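Local coordinates for protein tyrosine aminotransferase (Leishmania infantum, PDB 4IX8) that probably transfers the amino group of L-tyrosine to 2-oxoglutarate, using pyridoxal 5'-phosphate as cofactor, at residues A[353-364]-A[428-439]; A[388-396]-A[407-417]. All blocks are in the same frame, centred on the assembly; numbering follows the deposited sequence.

Contact 1. Residues A[353-364]-A[428-439]; sequences VYARLLEHDIGI and LNEAVDRIIEFC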
loop_
_atom_site.group_PDB
_atom_site.type_symbol
_atom_site.label_atom_id
_atom_site.label_comp_id
_atom_site.label_asym_id
_atom_site.label_seq_id
_atom_site.Cartn_x
_atom_site.Cartn_y
_atom_site.Cartn_z
ATOM N N VAL A 353 -17.475 17.990 25.224
ATOM C CA VAL A 353 -16.841 19.307 25.099
ATOM C C VAL A 353 -17.379 20.065 23.865
ATOM O O VAL A 353 -17.613 21.277 23.953
ATOM C CB VAL A 353 -15.298 19.190 25.023
ATOM C CG1 VAL A 353 -14.640 20.554 24.832
ATOM C CG2 VAL A 353 -14.761 18.506 26.295
ATOM N N TYR A 354 -17.631 19.379 22.751
ATOM C CA TYR A 354 -18.158 20.080 21.571
ATOM C C TYR A 354 -19.597 20.543 21.805
ATOM O O TYR A 354 -20.025 21.571 21.274
ATOM C CB TYR A 354 -18.085 19.200 20.338
ATOM C CG TYR A 354 -16.667 19.154 19.778
ATOM C CD1 TYR A 354 -16.076 20.278 19.218
ATOM C CD2 TYR A 354 -15.904 17.994 19.875
ATOM C CE1 TYR A 354 -14.764 20.227 18.725
ATOM C CE2 TYR A 354 -14.592 17.938 19.396
ATOM C CZ TYR A 354 -14.028 19.055 18.832
ATOM O OH TYR A 354 -12.739 18.983 18.343
ATOM N N ALA A 355 -20.304 19.801 22.649
ATOM C CA ALA A 355 -21.691 20.108 22.954
ATOM C C ALA A 355 -21.759 21.505 23.542
ATOM O O ALA A 355 -22.746 22.198 23.346
ATOM C CB ALA A 355 -22.281 19.081 23.919
ATOM N N ARG A 356 -20.692 21.942 24.199
ATOM C CA ARG A 356 -20.682 23.273 24.794
ATOM C C ARG A 356 -20.896 24.352 23.745
ATOM O O ARG A 356 -21.441 25.401 24.066
ATOM C CB ARG A 356 -19.371 23.558 25.546
ATOM C CG ARG A 356 -19.171 22.770 26.852
ATOM C CD ARG A 356 -17.834 23.195 27.602
ATOM N NE ARG A 356 -17.517 24.595 27.296
ATOM C CZ ARG A 356 -16.326 25.053 26.939
ATOM N NH1 ARG A 356 -15.268 24.262 26.918
ATOM N NH2 ARG A 356 -16.189 26.330 26.630
ATOM N N LEU A 357 -20.527 24.084 22.500
ATOM C CA LEU A 357 -20.732 25.050 21.415
ATOM C C LEU A 357 -22.215 25.383 21.185
ATOM O O LEU A 357 -22.539 26.474 20.712
ATOM C CB LEU A 357 -20.149 24.526 20.098
ATOM C CG LEU A 357 -18.617 24.504 19.992
ATOM C CD1 LEU A 357 -18.214 23.710 18.817
ATOM C CD2 LEU A 357 -18.013 25.922 19.911
ATOM N N LEU A 358 -23.104 24.464 21.563
ATOM C CA LEU A 358 -24.542 24.643 21.370
ATOM C C LEU A 358 -25.176 25.540 22.448
ATOM O O LEU A 358 -26.296 26.027 22.272
ATOM C CB LEU A 358 -25.226 23.283 21.382
ATOM C CG LEU A 358 -24.734 22.301 20.320
ATOM C CD1 LEU A 358 -25.365 20.929 20.500
ATOM C CD2 LEU A 358 -25.029 22.823 18.925
ATOM N N GLU A 359 -24.461 25.776 23.551
ATOM C CA GLU A 359 -25.013 26.579 24.629
ATOM C C GLU A 359 -24.954 28.079 24.319
ATOM O O GLU A 359 -25.616 28.855 24.973
ATOM C CB GLU A 359 -24.289 26.282 25.949
ATOM C CG GLU A 359 -24.433 24.840 26.407
ATOM C CD GLU A 359 -23.513 24.472 27.577
ATOM O OE1 GLU A 359 -22.873 25.353 28.185
ATOM O OE2 GLU A 359 -23.419 23.270 27.885
ATOM N N HIS A 360 -24.166 28.472 23.322
ATOM C CA HIS A 360 -24.046 29.878 22.912
ATOM C C HIS A 360 -24.723 30.078 21.563
ATOM O O HIS A 360 -24.737 29.168 20.725
ATOM C CB HIS A 360 -22.582 30.297 22.779
ATOM C CG HIS A 360 -21.803 30.231 24.053
ATOM N ND1 HIS A 360 -21.194 29.070 24.503
ATOM C CD2 HIS A 360 -21.497 31.188 24.957
ATOM C CE1 HIS A 360 -20.578 29.317 25.643
ATOM N NE2 HIS A 360 -20.743 30.594 25.939
ATOM N N ASP A 361 -25.226 31.280 21.325
ATOM C CA ASP A 361 -25.913 31.553 20.074
ATOM C C ASP A 361 -24.927 32.029 19.004
ATOM O O ASP A 361 -24.909 33.204 18.645
ATOM C CB ASP A 361 -27.013 32.583 20.331
ATOM C CG ASP A 361 -27.877 32.821 19.129
ATOM O OD1 ASP A 361 -28.274 31.852 18.468
ATOM O OD2 ASP A 361 -28.174 33.992 18.845
ATOM N N ILE A 362 -24.109 31.111 18.498
ATOM C CA ILE A 362 -22.961 31.482 17.661
ATOM C C ILE A 362 -23.006 30.869 16.273
ATOM O O ILE A 362 -22.035 30.972 15.517
ATOM C CB ILE A 362 -21.623 31.073 18.329
ATOM C CG1 ILE A 362 -21.737 29.671 18.897
ATOM C CG2 ILE A 362 -21.272 32.040 19.461
ATOM C CD1 ILE A 362 -20.429 28.993 19.171
ATOM N N GLY A 363 -24.113 30.209 15.937
ATOM C CA GLY A 363 -24.357 29.787 14.568
ATOM C C GLY A 363 -23.786 28.429 14.222
ATOM O O GLY A 363 -23.597 28.114 13.039
ATOM N N ILE A 364 -23.528 27.625 15.258
ATOM C CA ILE A 364 -23.006 26.262 15.122
ATOM C C ILE A 364 -24.030 25.248 15.620
ATOM O O ILE A 364 -24.450 25.291 16.769
ATOM C CB ILE A 364 -21.679 26.072 15.886
ATOM C CG1 ILE A 364 -20.577 26.842 15.180
ATOM C CG2 ILE A 364 -21.266 24.582 15.948
ATOM C CD1 ILE A 364 -19.328 26.966 15.964
ATOM N N LEU A 428 -9.335 20.115 23.758
ATOM C CA LEU A 428 -10.632 20.439 23.169
ATOM C C LEU A 428 -11.247 21.650 23.870
ATOM O O LEU A 428 -11.657 22.601 23.213
ATOM C CB LEU A 428 -11.558 19.235 23.255
ATOM C CG LEU A 428 -11.008 17.999 22.561
ATOM C CD1 LEU A 428 -12.047 16.891 22.592
ATOM C CD2 LEU A 428 -10.580 18.278 21.093
ATOM N N ASN A 429 -11.287 21.609 25.199
ATOM C CA ASN A 429 -11.862 22.698 25.995
ATOM C C ASN A 429 -11.243 24.046 25.677
ATOM O O ASN A 429 -11.951 25.030 25.502
ATOM C CB ASN A 429 -11.725 22.399 27.489
ATOM C CG ASN A 429 -12.966 21.731 28.053
ATOM O OD1 ASN A 429 -14.079 22.164 27.782
ATOM N ND2 ASN A 429 -12.783 20.664 28.821
ATOM N N GLU A 430 -9.925 24.086 25.590
ATOM C CA GLU A 430 -9.249 25.310 25.221
ATOM C C GLU A 430 -9.607 25.744 23.799
ATOM O O GLU A 430 -9.797 26.924 23.534
ATOM C CB GLU A 430 -7.740 25.135 25.322
ATOM C CG GLU A 430 -6.981 26.443 25.173
ATOM C CD GLU A 430 -5.478 26.297 25.399
ATOM O OE1 GLU A 430 -4.995 25.167 25.659
ATOM O OE2 GLU A 430 -4.783 27.336 25.377
ATOM N N ALA A 431 -9.762 24.790 22.895
ATOM C CA ALA A 431 -9.973 25.132 21.495
ATOM C C ALA A 431 -11.410 25.634 21.280
ATOM O O ALA A 431 -11.658 26.563 20.501
ATOM C CB ALA A 431 -9.682 23.947 20.615
ATOM N N VAL A 432 -12.352 24.992 21.958
ATOM C CA VAL A 432 -13.749 25.410 21.936
ATOM C C VAL A 432 -13.922 26.822 22.469
ATOM O O VAL A 432 -14.765 27.565 21.960
ATOM C CB VAL A 432 -14.626 24.433 22.739
ATOM C CG1 VAL A 432 -15.983 25.039 23.078
ATOM C CG2 VAL A 432 -14.793 23.129 21.955
ATOM N N ASP A 433 -13.159 27.190 23.504
ATOM C CA ASP A 433 -13.247 28.551 24.042
ATOM C C ASP A 433 -12.873 29.548 22.946
ATOM O O ASP A 433 -13.540 30.564 22.772
ATOM C CB ASP A 433 -12.316 28.767 25.265
ATOM C CG ASP A 433 -12.744 27.982 26.513
ATOM O OD1 ASP A 433 -13.911 27.579 26.594
ATOM O OD2 ASP A 433 -11.908 27.763 27.422
ATOM N N ARG A 434 -11.821 29.242 22.183
ATOM C CA ARG A 434 -11.350 30.166 21.150
ATOM C C ARG A 434 -12.321 30.271 19.984
ATOM O O ARG A 434 -12.456 31.329 19.358
ATOM C CB ARG A 434 -9.988 29.732 20.640
ATOM C CG ARG A 434 -8.884 29.817 21.695
ATOM C CD ARG A 434 -7.542 29.599 21.006
ATOM N NE ARG A 434 -6.496 29.115 21.895
ATOM C CZ ARG A 434 -5.303 28.691 21.483
ATOM N NH1 ARG A 434 -5.006 28.688 20.189
ATOM N NH2 ARG A 434 -4.407 28.274 22.375
ATOM N N ILE A 435 -13.045 29.183 19.757
ATOM C CA ILE A 435 -14.026 29.125 18.709
ATOM C C ILE A 435 -15.230 29.977 19.098
ATOM O O ILE A 435 -15.766 30.726 18.279
ATOM C CB ILE A 435 -14.442 27.699 18.472
ATOM C CG1 ILE A 435 -13.276 26.952 17.828
ATOM C CG2 ILE A 435 -15.639 27.633 17.518
ATOM C CD1 ILE A 435 -13.379 25.487 17.887
ATOM N N ILE A 436 -15.636 29.881 20.357
ATOM C CA ILE A 436 -16.714 30.703 20.863
ATOM C C ILE A 436 -16.368 32.169 20.760
ATOM O O ILE A 436 -17.119 32.969 20.228
ATOM C CB ILE A 436 -17.003 30.345 22.303
ATOM C CG1 ILE A 436 -17.619 28.946 22.341
ATOM C CG2 ILE A 436 -17.917 31.382 22.969
ATOM C CD1 ILE A 436 -17.718 28.387 23.732
ATOM N N GLU A 437 -15.223 32.522 21.301
ATOM C CA GLU A 437 -14.746 33.883 21.219
ATOM C C GLU A 437 -14.669 34.311 19.760
ATOM O O GLU A 437 -15.025 35.423 19.408
ATOM C CB GLU A 437 -13.398 33.973 21.908
ATOM C CG GLU A 437 -12.654 35.252 21.726
ATOM C CD GLU A 437 -11.213 35.043 22.091
ATOM O OE1 GLU A 437 -10.984 34.553 23.221
ATOM O OE2 GLU A 437 -10.327 35.302 21.240
ATOM N N PHE A 438 -14.225 33.408 18.903
ATOM C CA PHE A 438 -14.039 33.738 17.502
ATOM C C PHE A 438 -15.371 34.055 16.814
ATOM O O PHE A 438 -15.485 35.009 16.036
ATOM C CB PHE A 438 -13.354 32.580 16.803
ATOM C CG PHE A 438 -13.334 32.698 15.317
ATOM C CD1 PHE A 438 -12.396 33.480 14.692
ATOM C CD2 PHE A 438 -14.229 32.019 14.557
ATOM C CE1 PHE A 438 -12.358 33.582 13.338
ATOM C CE2 PHE A 438 -14.190 32.118 13.190
ATOM C CZ PHE A 438 -13.255 32.909 12.588
ATOM N N CYS A 439 -16.385 33.262 17.124
ATOM C CA CYS A 439 -17.695 33.460 16.530
ATOM C C CYS A 439 -18.321 34.804 16.953
ATOM O O CYS A 439 -18.825 35.549 16.106
ATOM C CB CYS A 439 -18.613 32.304 16.911
ATOM S SG CYS A 439 -18.281 30.829 16.011
#
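Residues 353-364, the last part of helix 337-355 and the chain leading to strand 364-365, pack against residues 428-439 of helix 425-442 in a largely apolar contact, bordered on one flank by a salt bridge. Val353 opens the seam: its CG1 sits 3.7 Å from CB of Leu428 and also meets CG2 of Val432. Next along, CD2 of Leu357 settles among Val432, Ile435 and Ile436, lying 3.8 Å from CG2 of Ile435. The Arg356 chain bends at chi3 (29°), which brings its guanidinium across the second helix with one face over CG1 of Val432. From there NH2 binds OD1 of Asp433 at 2.6 Å, meeting the oxygen nearly end-on, while NH1 makes a weak bond to OD1 of Asn429. As in the fold-type I aminotransferases, these helices pack on the sheet of the small, C-terminal domain; Tyr354 and Ile364 also touch its strand 374-379. The Tyr354 OH, 3.6 Å from CD2 of Leu428, is hydrogen-bonded to the backbone O of Thr420. Further along, His360 lays its ring over Ile436 in a CH-pi contact, with CG2 of Ile436 4.0 Å from the ring centroid and almost on its normal; ND1 is covered by this contact and has no hydrogen-bond partner in the model. After an inverse gamma turn centred on Asp361, CB of Ile362 packs 3.5 Å from CB of Cys439, and CD1 of Ile364 reaches SG of Cys439.

Contact 2. Residues A[388-396]-A[407-417]; sequences KSDMEFYEK and PGEIFGMSGFL
Asp390 pushes its carboxylate over the turn that starts at Pro407, with OD2 3.4 Å from CB of the proline. The same oxygen accepts from the backbone N of Glu409 at 3.0 Å, a fairly straight bond (160°) that comes in close to the C-O direction; N of Gly408 lies equally near OD2. CG of Asp390 stands between its own backbone N and carbonyl carbon (chi1 61°), which turns the acid from the first turn of its helix toward the 3-10 segment 408-411. Ser389 is the N-cap of that helix, its OG accepting from N of Glu392. Through its contacts with Pro407, Glu409 and Leu417, helix 390-401 covers the link between neighbouring antiparallel strands 403-407 and 416-420 of the five-stranded sheet. Pro407 packs against two side chains of the helix: CE of Met391 touches its CG at 3.6 Å, and its CD lies over one face of the Tyr394 ring, 4.2 Å from the centroid and displaced toward the rim. Where the helix lies on strand 416-420, CD1 of Leu417 meets CD1 of Phe393 at 3.6 Å, the two side chains crossing nearly at right angles. OE2 of Glu409 comes within 4.1 Å of OD1 of Asp390, a proximity of like charges that may raise the pKa of either group.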
loop_
_atom_site.group_PDB
_atom_site.type_symbol
_atom_site.label_atom_id
_atom_site.label_comp_id
_atom_site.label_asym_id
_atom_site.label_seq_id
_atom_site.Cartn_x
_atom_site.Cartn_y
_atom_site.Cartn_z
ATOM N N LYS A 388 -17.996 33.959 4.326
ATOM C CA LYS A 388 -18.855 33.507 3.229
ATOM C C LYS A 388 -18.954 31.994 3.163
ATOM O O LYS A 388 -19.999 31.468 2.803
ATOM C CB LYS A 388 -18.352 34.040 1.879
ATOM N N SER A 389 -17.877 31.295 3.513
ATOM C CA SER A 389 -17.813 29.850 3.322
ATOM C C SER A 389 -17.171 29.099 4.474
ATOM O O SER A 389 -16.411 29.664 5.253
ATOM C CB SER A 389 -17.025 29.524 2.049
ATOM O OG SER A 389 -15.727 30.080 2.156
ATOM N N ASP A 390 -17.438 27.795 4.524
ATOM C CA ASP A 390 -16.770 26.927 5.465
ATOM C C ASP A 390 -15.247 27.068 5.323
ATOM O O ASP A 390 -14.506 27.002 6.314
ATOM C CB ASP A 390 -17.221 25.475 5.281
ATOM C CG ASP A 390 -16.902 24.925 3.921
ATOM O OD1 ASP A 390 -17.094 25.631 2.908
ATOM O OD2 ASP A 390 -16.450 23.764 3.868
ATOM N N MET A 391 -14.785 27.310 4.101
ATOM C CA MET A 391 -13.354 27.469 3.868
ATOM C C MET A 391 -12.857 28.750 4.511
ATOM O O MET A 391 -11.812 28.763 5.168
ATOM C CB MET A 391 -13.051 27.489 2.358
ATOM C CG MET A 391 -11.572 27.640 2.013
ATOM S SD MET A 391 -10.556 26.198 2.454
ATOM C CE MET A 391 -11.326 24.921 1.482
ATOM N N GLU A 392 -13.629 29.817 4.352
ATOM C CA GLU A 392 -13.214 31.116 4.845
ATOM C C GLU A 392 -13.211 31.094 6.372
ATOM O O GLU A 392 -12.404 31.768 7.036
ATOM C CB GLU A 392 -14.122 32.228 4.310
ATOM C CG GLU A 392 -13.560 33.638 4.596
ATOM C CD GLU A 392 -14.335 34.777 3.933
ATOM O OE1 GLU A 392 -15.454 34.533 3.413
ATOM O OE2 GLU A 392 -13.811 35.922 3.943
ATOM N N PHE A 393 -14.144 30.332 6.927
ATOM C CA PHE A 393 -14.207 30.142 8.370
ATOM C C PHE A 393 -12.954 29.425 8.892
ATOM O O PHE A 393 -12.404 29.788 9.944
ATOM C CB PHE A 393 -15.445 29.330 8.716
ATOM C CG PHE A 393 -15.761 29.291 10.167
ATOM C CD1 PHE A 393 -14.986 28.540 11.042
ATOM C CD2 PHE A 393 -16.848 29.975 10.654
ATOM C CE1 PHE A 393 -15.285 28.501 12.384
ATOM C CE2 PHE A 393 -17.156 29.951 11.988
ATOM C CZ PHE A 393 -16.383 29.211 12.860
ATOM N N TYR A 394 -12.517 28.427 8.125
ATOM C CA TYR A 394 -11.362 27.601 8.463
ATOM C C TYR A 394 -10.108 28.480 8.471
ATOM O O TYR A 394 -9.324 28.444 9.432
ATOM C CB TYR A 394 -11.244 26.394 7.473
ATOM C CG TYR A 394 -9.810 25.958 7.187
ATOM C CD1 TYR A 394 -9.127 25.108 8.050
ATOM C CD2 TYR A 394 -9.144 26.389 6.038
ATOM C CE1 TYR A 394 -7.803 24.740 7.796
ATOM C CE2 TYR A 394 -7.822 26.015 5.773
ATOM C CZ TYR A 394 -7.162 25.190 6.651
ATOM O OH TYR A 394 -5.854 24.828 6.410
ATOM N N GLU A 395 -9.981 29.328 7.446
ATOM C CA GLU A 395 -8.799 30.168 7.266
ATOM C C GLU A 395 -8.689 31.183 8.354
ATOM O O GLU A 395 -7.639 31.302 8.982
ATOM C CB GLU A 395 -8.837 30.888 5.913
ATOM C CG GLU A 395 -8.367 30.025 4.734
ATOM C CD GLU A 395 -8.877 30.505 3.386
ATOM O OE1 GLU A 395 -9.764 31.372 3.346
ATOM O OE2 GLU A 395 -8.403 29.995 2.354
ATOM N N LYS A 396 -9.798 31.866 8.617
ATOM C CA LYS A 396 -9.798 32.967 9.565
ATOM C C LYS A 396 -9.640 32.466 10.997
ATOM O O LYS A 396 -8.965 33.098 11.814
ATOM C CB LYS A 396 -11.093 33.770 9.440
ATOM C CG LYS A 396 -11.365 34.344 8.061
ATOM C CD LYS A 396 -10.949 35.805 7.979
ATOM C CE LYS A 396 -11.516 36.490 6.745
ATOM N NZ LYS A 396 -12.820 37.164 7.056
ATOM N N PRO A 407 -12.419 22.183 6.576
ATOM C CA PRO A 407 -13.669 22.578 5.938
ATOM C C PRO A 407 -14.336 21.378 5.301
ATOM O O PRO A 407 -13.603 20.527 4.779
ATOM C CB PRO A 407 -13.217 23.572 4.874
ATOM C CG PRO A 407 -11.810 23.147 4.540
ATOM C CD PRO A 407 -11.239 22.643 5.818
ATOM N N GLY A 408 -15.669 21.306 5.338
ATOM C CA GLY A 408 -16.405 20.154 4.825
ATOM C C GLY A 408 -16.351 19.959 3.333
ATOM O O GLY A 408 -16.673 18.875 2.824
ATOM N N GLU A 409 -15.971 21.025 2.637
ATOM C CA GLU A 409 -15.648 20.986 1.205
ATOM C C GLU A 409 -14.748 19.787 0.881
ATOM O O GLU A 409 -15.005 19.022 -0.024
ATOM C CB GLU A 409 -14.940 22.280 0.824
ATOM C CG GLU A 409 -15.170 22.773 -0.565
ATOM C CD GLU A 409 -14.349 24.028 -0.862
ATOM O OE1 GLU A 409 -13.376 23.892 -1.649
ATOM O OE2 GLU A 409 -14.639 25.119 -0.294
ATOM N N ILE A 410 -13.699 19.620 1.673
ATOM C CA ILE A 410 -12.745 18.527 1.533
ATOM C C ILE A 410 -13.415 17.162 1.445
ATOM O O ILE A 410 -12.863 16.241 0.853
ATOM C CB ILE A 410 -11.756 18.539 2.753
ATOM C CG1 ILE A 410 -10.921 19.804 2.721
ATOM C CG2 ILE A 410 -10.826 17.369 2.772
ATOM C CD1 ILE A 410 -10.158 20.028 1.427
ATOM N N PHE A 411 -14.566 17.026 2.098
ATOM C CA PHE A 411 -15.250 15.763 2.215
ATOM C C PHE A 411 -16.465 15.696 1.312
ATOM O O PHE A 411 -17.237 14.753 1.417
ATOM C CB PHE A 411 -15.686 15.519 3.665
ATOM C CG PHE A 411 -14.551 15.494 4.661
ATOM C CD1 PHE A 411 -14.121 16.666 5.289
ATOM C CD2 PHE A 411 -13.911 14.290 4.977
ATOM C CE1 PHE A 411 -13.097 16.651 6.221
ATOM C CE2 PHE A 411 -12.871 14.259 5.894
ATOM C CZ PHE A 411 -12.453 15.445 6.522
ATOM N N GLY A 412 -16.681 16.725 0.488
ATOM C CA GLY A 412 -17.810 16.747 -0.435
ATOM C C GLY A 412 -19.063 17.480 0.029
ATOM O O GLY A 412 -20.106 17.409 -0.643
ATOM N N MET A 413 -18.988 18.225 1.137
ATOM C CA MET A 413 -20.163 18.989 1.570
ATOM C C MET A 413 -19.767 20.269 2.288
ATOM O O MET A 413 -19.323 20.246 3.430
ATOM C CB MET A 413 -21.080 18.162 2.464
ATOM C CG MET A 413 -22.351 18.897 2.749
ATOM S SD MET A 413 -23.645 17.917 3.546
ATOM C CE MET A 413 -24.217 16.879 2.210
ATOM N N SER A 414 -19.902 21.367 1.554
ATOM C CA SER A 414 -19.662 22.705 2.005
ATOM C C SER A 414 -20.630 23.076 3.093
ATOM O O SER A 414 -21.711 22.511 3.180
ATOM C CB SER A 414 -19.792 23.713 0.838
ATOM O OG SER A 414 -18.541 23.784 0.147
ATOM N N GLY A 415 -20.217 24.037 3.919
ATOM C CA GLY A 415 -21.070 24.589 4.944
ATOM C C GLY A 415 -20.852 23.925 6.295
ATOM O O GLY A 415 -21.569 24.244 7.270
ATOM N N PHE A 416 -19.819 23.083 6.386
ATOM C CA PHE A 416 -19.531 22.366 7.625
ATOM C C PHE A 416 -18.085 22.405 8.001
ATOM O O PHE A 416 -17.241 22.837 7.212
ATOM C CB PHE A 416 -19.937 20.906 7.515
ATOM C CG PHE A 416 -21.414 20.697 7.311
ATOM C CD1 PHE A 416 -21.987 20.868 6.066
ATOM C CD2 PHE A 416 -22.231 20.348 8.375
ATOM C CE1 PHE A 416 -23.352 20.711 5.875
ATOM C CE2 PHE A 416 -23.589 20.153 8.186
ATOM C CZ PHE A 416 -24.143 20.340 6.917
ATOM N N LEU A 417 -17.806 21.884 9.195
ATOM C CA LEU A 417 -16.441 21.736 9.678
ATOM C C LEU A 417 -16.269 20.393 10.363
ATOM O O LEU A 417 -17.110 20.001 11.179
ATOM C CB LEU A 417 -16.091 22.833 10.666
ATOM C CG LEU A 417 -16.198 24.271 10.176
ATOM C CD1 LEU A 417 -16.088 25.160 11.373
ATOM C CD2 LEU A 417 -15.093 24.571 9.173
#

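How the contacts relate
The centres of contacts 1 and 2 lie about 17 Å apart, on the same side of the chain's centre. Both segments of contact 2 fall between those of contact 1 along the chain, and strand 416-420 is followed by helix 425-442. Both contacts border the five-stranded mixed sheet: residues 353-364 run into 364-365, one of the two edge strands of the sheet within this chain, whereas 407-417 link strands 403-407 and 416-420. The two contacts touch directly, the rings of Phe438 and Phe393 meeting edge-to-face and Cys439 also reaching Phe393. Helices 390-401 and 425-442 therefore pack directly on each other, so the two contacts belong to one buried region of what is probably the small domain of the aminotransferase fold.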